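Local coordinates for protein methyltransferase (Pyrococcus horikoshii, PDB 1IXK) that probably methylates cytidine in RNA at carbon 5, using S-adenosyl-L-methionine as methyl donor, at residues E120-M125 with F188-L193; I146-V151 with V171-S176. All blocks are in the same frame, centred on the assembly; numbering follows the deposited sequence.

Contact 1 of 2, residues E120-M125 with F188-L193; sequences EIVADM and FDKILL
Charge meets charge where the two parallel strands begin: Lys190 NZ forms a salt bridge with Glu120, 2.7 Å from OE1 on its syn lone pair. Bends in the lysine chain (chi2 -74°, chi4 -53°) turn its amine toward the carboxylate. The Asp189 carboxylate lies stacked against that of Glu120, their planes 12° apart, and OD2 accepts Ile121 N at 2.8 Å in a nearly straight bond on its anti side; Lys237 pairs with OD1 and probably offsets the two like charges.

Backbone bonds follow. Ile121 O takes Asp189 N at 2.8 Å and, weakly, Lys190 N; Ala123 and Met125 then donate to Lys190 O and Leu192 O, while Leu192 N returns a bond to Ala123 O.

Apolar packing differs by face. On the side of Ala123 and Ile191, Ala123 CB makes a CH-pi contact over the Phe188 ring, 3.8 Å from its centroid, and the selenium of selenomethionine Met125 touches Ile191 CG2. On the other, Leu192 CD2 lies alongside the Asp124 carboxylate, which bonds to Thr133 and the N-H of Ala126. Ionic at its start and hydrogen-bonded throughout, the pairing forms part of the Rossmann-like core of a class I methyltransferase, delivering Asp124 to the predicted cofactor loop.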
loop_
_atom_site.group_PDB
_atom_site.type_symbol
_atom_site.label_atom_id
_atom_site.label_comp_id
_atom_site.label_asym_id
_atom_site.label_seq_id
_atom_site.Cartn_x
_atom_site.Cartn_y
_atom_site.Cartn_z
ATOM N N GLU A 120 -20.411 -3.312 -4.112
ATOM C CA GLU A 120 -19.522 -3.745 -5.182
ATOM C C GLU A 120 -18.843 -5.084 -4.917
ATOM O O GLU A 120 -18.761 -5.535 -3.777
ATOM C CB GLU A 120 -18.465 -2.672 -5.457
ATOM C CG GLU A 120 -19.046 -1.358 -5.947
ATOM C CD GLU A 120 -17.991 -0.436 -6.522
ATOM O OE1 GLU A 120 -16.977 -0.191 -5.837
ATOM O OE2 GLU A 120 -18.178 0.046 -7.660
ATOM N N ILE A 121 -18.375 -5.715 -5.993
ATOM C CA ILE A 121 -17.672 -6.993 -5.928
ATOM C C ILE A 121 -16.195 -6.633 -6.006
ATOM O O ILE A 121 -15.704 -6.190 -7.046
ATOM C CB ILE A 121 -18.055 -7.890 -7.111
ATOM C CG1 ILE A 121 -19.577 -8.049 -7.154
ATOM C CG2 ILE A 121 -17.377 -9.251 -6.986
ATOM C CD1 ILE A 121 -20.182 -8.538 -5.843
ATOM N N VAL A 122 -15.492 -6.842 -4.900
ATOM C CA VAL A 122 -14.088 -6.461 -4.784
ATOM C C VAL A 122 -13.158 -7.610 -4.423
ATOM O O VAL A 122 -13.578 -8.579 -3.804
ATOM C CB VAL A 122 -13.954 -5.362 -3.696
ATOM C CG1 VAL A 122 -12.518 -4.901 -3.563
ATOM C CG2 VAL A 122 -14.869 -4.182 -4.039
ATOM N N ALA A 123 -11.898 -7.492 -4.832
ATOM C CA ALA A 123 -10.894 -8.496 -4.511
ATOM C C ALA A 123 -9.625 -7.843 -3.976
ATOM O O ALA A 123 -9.191 -6.806 -4.474
ATOM C CB ALA A 123 -10.559 -9.337 -5.748
ATOM N N ASP A 124 -9.049 -8.438 -2.934
ATOM C CA ASP A 124 -7.784 -7.960 -2.382
ATOM C C ASP A 124 -6.819 -9.061 -2.812
ATOM O O ASP A 124 -6.941 -10.196 -2.369
ATOM C CB ASP A 124 -7.830 -7.881 -0.855
ATOM C CG ASP A 124 -6.582 -7.239 -0.271
ATOM O OD1 ASP A 124 -5.540 -7.228 -0.969
ATOM O OD2 ASP A 124 -6.636 -6.753 0.882
HETATM N N MSE A 125 -5.881 -8.741 -3.695
HETATM C CA MSE A 125 -4.946 -9.746 -4.182
HETATM C C MSE A 125 -3.674 -9.868 -3.353
HETATM O O MSE A 125 -2.699 -10.474 -3.793
HETATM C CB MSE A 125 -4.594 -9.463 -5.647
HETATM C CG MSE A 125 -5.724 -9.795 -6.630
HETATM SE SE MSE A 125 -5.231 -9.463 -8.331
HETATM C CE MSE A 125 -4.190 -10.941 -8.669
ATOM N N PHE A 188 -15.018 -8.605 -11.387
ATOM C CA PHE A 188 -14.875 -7.631 -10.309
ATOM C C PHE A 188 -15.055 -6.168 -10.675
ATOM O O PHE A 188 -14.698 -5.745 -11.768
ATOM C CB PHE A 188 -13.500 -7.803 -9.653
ATOM C CG PHE A 188 -13.342 -9.103 -8.923
ATOM C CD1 PHE A 188 -13.693 -9.208 -7.578
ATOM C CD2 PHE A 188 -12.874 -10.232 -9.583
ATOM C CE1 PHE A 188 -13.585 -10.422 -6.905
ATOM C CE2 PHE A 188 -12.761 -11.455 -8.917
ATOM C CZ PHE A 188 -13.117 -11.546 -7.573
ATOM N N ASP A 189 -15.603 -5.402 -9.733
ATOM C CA ASP A 189 -15.787 -3.965 -9.911
ATOM C C ASP A 189 -14.482 -3.268 -9.540
ATOM O O ASP A 189 -14.076 -2.303 -10.188
ATOM C CB ASP A 189 -16.875 -3.416 -8.973
ATOM C CG ASP A 189 -18.262 -3.907 -9.321
ATOM O OD1 ASP A 189 -18.673 -3.746 -10.488
ATOM O OD2 ASP A 189 -18.946 -4.438 -8.419
ATOM N N LYS A 190 -13.842 -3.756 -8.478
ATOM C CA LYS A 190 -12.605 -3.161 -7.967
ATOM C C LYS A 190 -11.596 -4.221 -7.537
ATOM O O LYS A 190 -11.972 -5.268 -7.004
ATOM C CB LYS A 190 -12.907 -2.294 -6.740
ATOM C CG LYS A 190 -13.900 -1.166 -6.942
ATOM C CD LYS A 190 -13.296 -0.031 -7.720
ATOM C CE LYS A 190 -13.922 1.299 -7.319
ATOM N NZ LYS A 190 -15.399 1.297 -7.408
ATOM N N ILE A 191 -10.316 -3.935 -7.759
ATOM C CA ILE A 191 -9.252 -4.852 -7.363
ATOM C C ILE A 191 -8.121 -4.109 -6.666
ATOM O O ILE A 191 -7.657 -3.077 -7.143
ATOM C CB ILE A 191 -8.671 -5.602 -8.581
ATOM C CG1 ILE A 191 -9.756 -6.491 -9.189
ATOM C CG2 ILE A 191 -7.447 -6.435 -8.157
ATOM C CD1 ILE A 191 -9.299 -7.320 -10.346
ATOM N N LEU A 192 -7.692 -4.632 -5.524
ATOM C CA LEU A 192 -6.592 -4.035 -4.781
ATOM C C LEU A 192 -5.389 -4.959 -4.948
ATOM O O LEU A 192 -5.426 -6.109 -4.518
ATOM C CB LEU A 192 -6.935 -3.911 -3.291
ATOM C CG LEU A 192 -5.931 -3.106 -2.450
ATOM C CD1 LEU A 192 -5.980 -1.635 -2.879
ATOM C CD2 LEU A 192 -6.268 -3.226 -0.963
ATOM N N LEU A 193 -4.342 -4.462 -5.599
ATOM C CA LEU A 193 -3.124 -5.240 -5.801
ATOM C C LEU A 193 -2.028 -4.549 -5.017
ATOM O O LEU A 193 -1.270 -3.730 -5.554
ATOM C CB LEU A 193 -2.755 -5.309 -7.285
ATOM C CG LEU A 193 -1.438 -6.005 -7.645
ATOM C CD1 LEU A 193 -1.317 -7.354 -6.922
ATOM C CD2 LEU A 193 -1.389 -6.191 -9.149
#

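Contact 2 of 2, residues I146-V151 with V171-S176; sequences IYAFDV and VILFHS
Phe174 lies beside Phe149, the two side chains pointing the same way, and turns its ring edge toward the face of Phe149 in an offset edge-to-face pair. The centroids are 5.7 Å apart and the planes 65° from each other, with CD2 of Phe174 reaching CE2 of Phe149 at 3.7 Å. Farther round the Phe174 ring, its CE2 meets Tyr147 CD2 at 3.3 Å, rim to rim, neither ring over the other's face. In both Phe174 and Tyr147 CG stands anti to the carbonyl carbon (chi1 -66° in Phe174), which brings their rims together across the strands. Ile172 CD1 adds an aliphatic contact to the cluster at Tyr147 CE2, and Leu184 packs on both Tyr147 and Phe174. With an alanine in place of Phe174, the edge of Tyr147 and the face of Phe149 would probably lose their shared aromatic neighbour, leaving a gap and both rings freer to turn.

The opposite face is aliphatic: Ala148 CB touches Leu173 CD2, and Ile146 CD1 lies 4.0 Å from Val171 CG2. Helix 153-166 packs on Val171 and Leu173.

Between the faces run four parallel-sheet hydrogen bonds, Ile172 N to Ile146 O, Ala148 N to Ile172 O, Phe174 N to Ala148 O and Asp150 N to Phe174 O.

Beyond the strands, His175 NE2 donates to Val151 O at 2.8 Å. That oxygen lies near the imidazole plane, but the donor stands well above the carbonyl plane and the N-H angle is only 135°, a bent, off-lone-pair approach. Asp150, predicted to bind S-adenosyl-L-methionine, turns away from the partner strand, its carboxylate held by Arg155 and the N-H of Asp152. Aromatic packing and main-chain bonds are consistent with holding the strand end from which this acidic group is presented.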
loop_
_atom_site.group_PDB
_atom_site.type_symbol
_atom_site.label_atom_id
_atom_site.label_comp_id
_atom_site.label_asym_id
_atom_site.label_seq_id
_atom_site.Cartn_x
_atom_site.Cartn_y
_atom_site.Cartn_z
ATOM N N ILE A 146 -15.973 -8.912 -0.600
ATOM C CA ILE A 146 -14.532 -8.798 -0.775
ATOM C C ILE A 146 -13.925 -10.186 -0.747
ATOM O O ILE A 146 -14.068 -10.904 0.239
ATOM C CB ILE A 146 -13.861 -8.005 0.357
ATOM C CG1 ILE A 146 -14.363 -6.558 0.363
ATOM C CG2 ILE A 146 -12.341 -8.062 0.184
ATOM C CD1 ILE A 146 -14.029 -5.818 1.648
ATOM N N TYR A 147 -13.264 -10.568 -1.834
ATOM C CA TYR A 147 -12.599 -11.865 -1.895
ATOM C C TYR A 147 -11.121 -11.637 -1.582
ATOM O O TYR A 147 -10.509 -10.711 -2.116
ATOM C CB TYR A 147 -12.725 -12.481 -3.296
ATOM C CG TYR A 147 -14.112 -12.973 -3.645
ATOM C CD1 TYR A 147 -15.075 -12.112 -4.170
ATOM C CD2 TYR A 147 -14.465 -14.306 -3.439
ATOM C CE1 TYR A 147 -16.356 -12.567 -4.485
ATOM C CE2 TYR A 147 -15.742 -14.775 -3.749
ATOM C CZ TYR A 147 -16.682 -13.900 -4.274
ATOM O OH TYR A 147 -17.935 -14.369 -4.602
ATOM N N ALA A 148 -10.553 -12.471 -0.714
ATOM C CA ALA A 148 -9.140 -12.358 -0.352
ATOM C C ALA A 148 -8.526 -13.755 -0.347
ATOM O O ALA A 148 -9.227 -14.746 -0.133
ATOM C CB ALA A 148 -8.989 -11.705 1.017
ATOM N N PHE A 149 -7.217 -13.822 -0.583
ATOM C CA PHE A 149 -6.496 -15.092 -0.655
ATOM C C PHE A 149 -5.232 -15.107 0.200
ATOM O O PHE A 149 -4.474 -14.136 0.221
ATOM C CB PHE A 149 -6.087 -15.381 -2.109
ATOM C CG PHE A 149 -7.213 -15.273 -3.104
ATOM C CD1 PHE A 149 -7.760 -14.034 -3.430
ATOM C CD2 PHE A 149 -7.710 -16.410 -3.733
ATOM C CE1 PHE A 149 -8.786 -13.930 -4.368
ATOM C CE2 PHE A 149 -8.737 -16.317 -4.674
ATOM C CZ PHE A 149 -9.277 -15.074 -4.992
ATOM N N ASP A 150 -5.003 -16.215 0.897
ATOM C CA ASP A 150 -3.809 -16.377 1.725
ATOM C C ASP A 150 -3.413 -17.851 1.671
ATOM O O ASP A 150 -4.227 -18.721 1.973
ATOM C CB ASP A 150 -4.093 -15.985 3.176
ATOM C CG ASP A 150 -2.816 -15.748 3.984
ATOM O OD1 ASP A 150 -1.772 -16.364 3.666
ATOM O OD2 ASP A 150 -2.861 -14.947 4.942
ATOM N N VAL A 151 -2.174 -18.135 1.278
ATOM C CA VAL A 151 -1.704 -19.517 1.198
ATOM C C VAL A 151 -1.344 -20.070 2.577
ATOM O O VAL A 151 -1.155 -21.277 2.740
ATOM C CB VAL A 151 -0.467 -19.635 0.281
ATOM C CG1 VAL A 151 -0.815 -19.149 -1.128
ATOM C CG2 VAL A 151 0.691 -18.823 0.857
ATOM N N VAL A 171 -16.323 -10.133 4.022
ATOM C CA VAL A 171 -15.095 -10.679 3.447
ATOM C C VAL A 171 -15.156 -12.196 3.346
ATOM O O VAL A 171 -15.678 -12.867 4.238
ATOM C CB VAL A 171 -13.850 -10.299 4.289
ATOM C CG1 VAL A 171 -12.583 -10.906 3.670
ATOM C CG2 VAL A 171 -13.712 -8.786 4.373
ATOM N N ILE A 172 -14.644 -12.726 2.240
ATOM C CA ILE A 172 -14.585 -14.168 2.022
ATOM C C ILE A 172 -13.101 -14.493 1.871
ATOM O O ILE A 172 -12.425 -13.930 1.008
ATOM C CB ILE A 172 -15.331 -14.591 0.735
ATOM C CG1 ILE A 172 -16.822 -14.260 0.858
ATOM C CG2 ILE A 172 -15.150 -16.092 0.502
ATOM C CD1 ILE A 172 -17.650 -14.672 -0.348
ATOM N N LEU A 173 -12.594 -15.385 2.717
ATOM C CA LEU A 173 -11.185 -15.754 2.684
ATOM C C LEU A 173 -10.953 -17.128 2.089
ATOM O O LEU A 173 -11.530 -18.110 2.545
ATOM C CB LEU A 173 -10.598 -15.732 4.099
ATOM C CG LEU A 173 -10.581 -14.404 4.853
ATOM C CD1 LEU A 173 -10.168 -14.654 6.306
ATOM C CD2 LEU A 173 -9.633 -13.441 4.175
ATOM N N PHE A 174 -10.096 -17.197 1.075
ATOM C CA PHE A 174 -9.780 -18.469 0.437
ATOM C C PHE A 174 -8.350 -18.887 0.744
ATOM O O PHE A 174 -7.444 -18.055 0.778
ATOM C CB PHE A 174 -9.950 -18.371 -1.080
ATOM C CG PHE A 174 -11.364 -18.153 -1.522
ATOM C CD1 PHE A 174 -12.419 -18.781 -0.867
ATOM C CD2 PHE A 174 -11.641 -17.351 -2.625
ATOM C CE1 PHE A 174 -13.728 -18.618 -1.302
ATOM C CE2 PHE A 174 -12.949 -17.181 -3.069
ATOM C CZ PHE A 174 -13.995 -17.817 -2.405
ATOM N N HIS A 175 -8.149 -20.181 0.959
ATOM C CA HIS A 175 -6.822 -20.705 1.246
ATOM C C HIS A 175 -6.203 -21.072 -0.093
ATOM O O HIS A 175 -6.215 -22.236 -0.497
ATOM C CB HIS A 175 -6.910 -21.956 2.122
ATOM C CG HIS A 175 -5.576 -22.494 2.528
ATOM N ND1 HIS A 175 -5.373 -23.817 2.852
ATOM C CD2 HIS A 175 -4.377 -21.882 2.670
ATOM C CE1 HIS A 175 -4.103 -23.999 3.174
ATOM N NE2 HIS A 175 -3.477 -22.840 3.071
ATOM N N SER A 176 -5.675 -20.066 -0.778
ATOM C CA SER A 176 -5.072 -20.247 -2.089
ATOM C C SER A 176 -4.335 -18.958 -2.439
ATOM O O SER A 176 -4.408 -17.978 -1.699
ATOM C CB SER A 176 -6.175 -20.522 -3.122
ATOM O OG SER A 176 -5.678 -20.565 -4.450
#

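In the fold
After the N-terminal helices, the antiparallel sheet and helix 105-114, the chain enters the methyltransferase sheet at strand 121-124, then passes through the predicted cofactor loop and helix 131-139 into strand 145-149. Helix 153-166 carries it over to strand 171-174, where contact 2 closes a beta-alpha-beta unit. Only afterwards does the chain return, in strand 188-194, to the far side of 121-124 and close contact 1, so contact 2 is nested inside the longer loop. The sheet order 171-174, 145-149, 121-124, 188-194 illustrates how a Rossmann-like sheet grows outward and then reverses. Backbone hydrogen bonds, probably Tyr147 N with Val122 O and Tyr147 O with Asp124 N, join the contacts, and the Phe188 ring touches that of Tyr147.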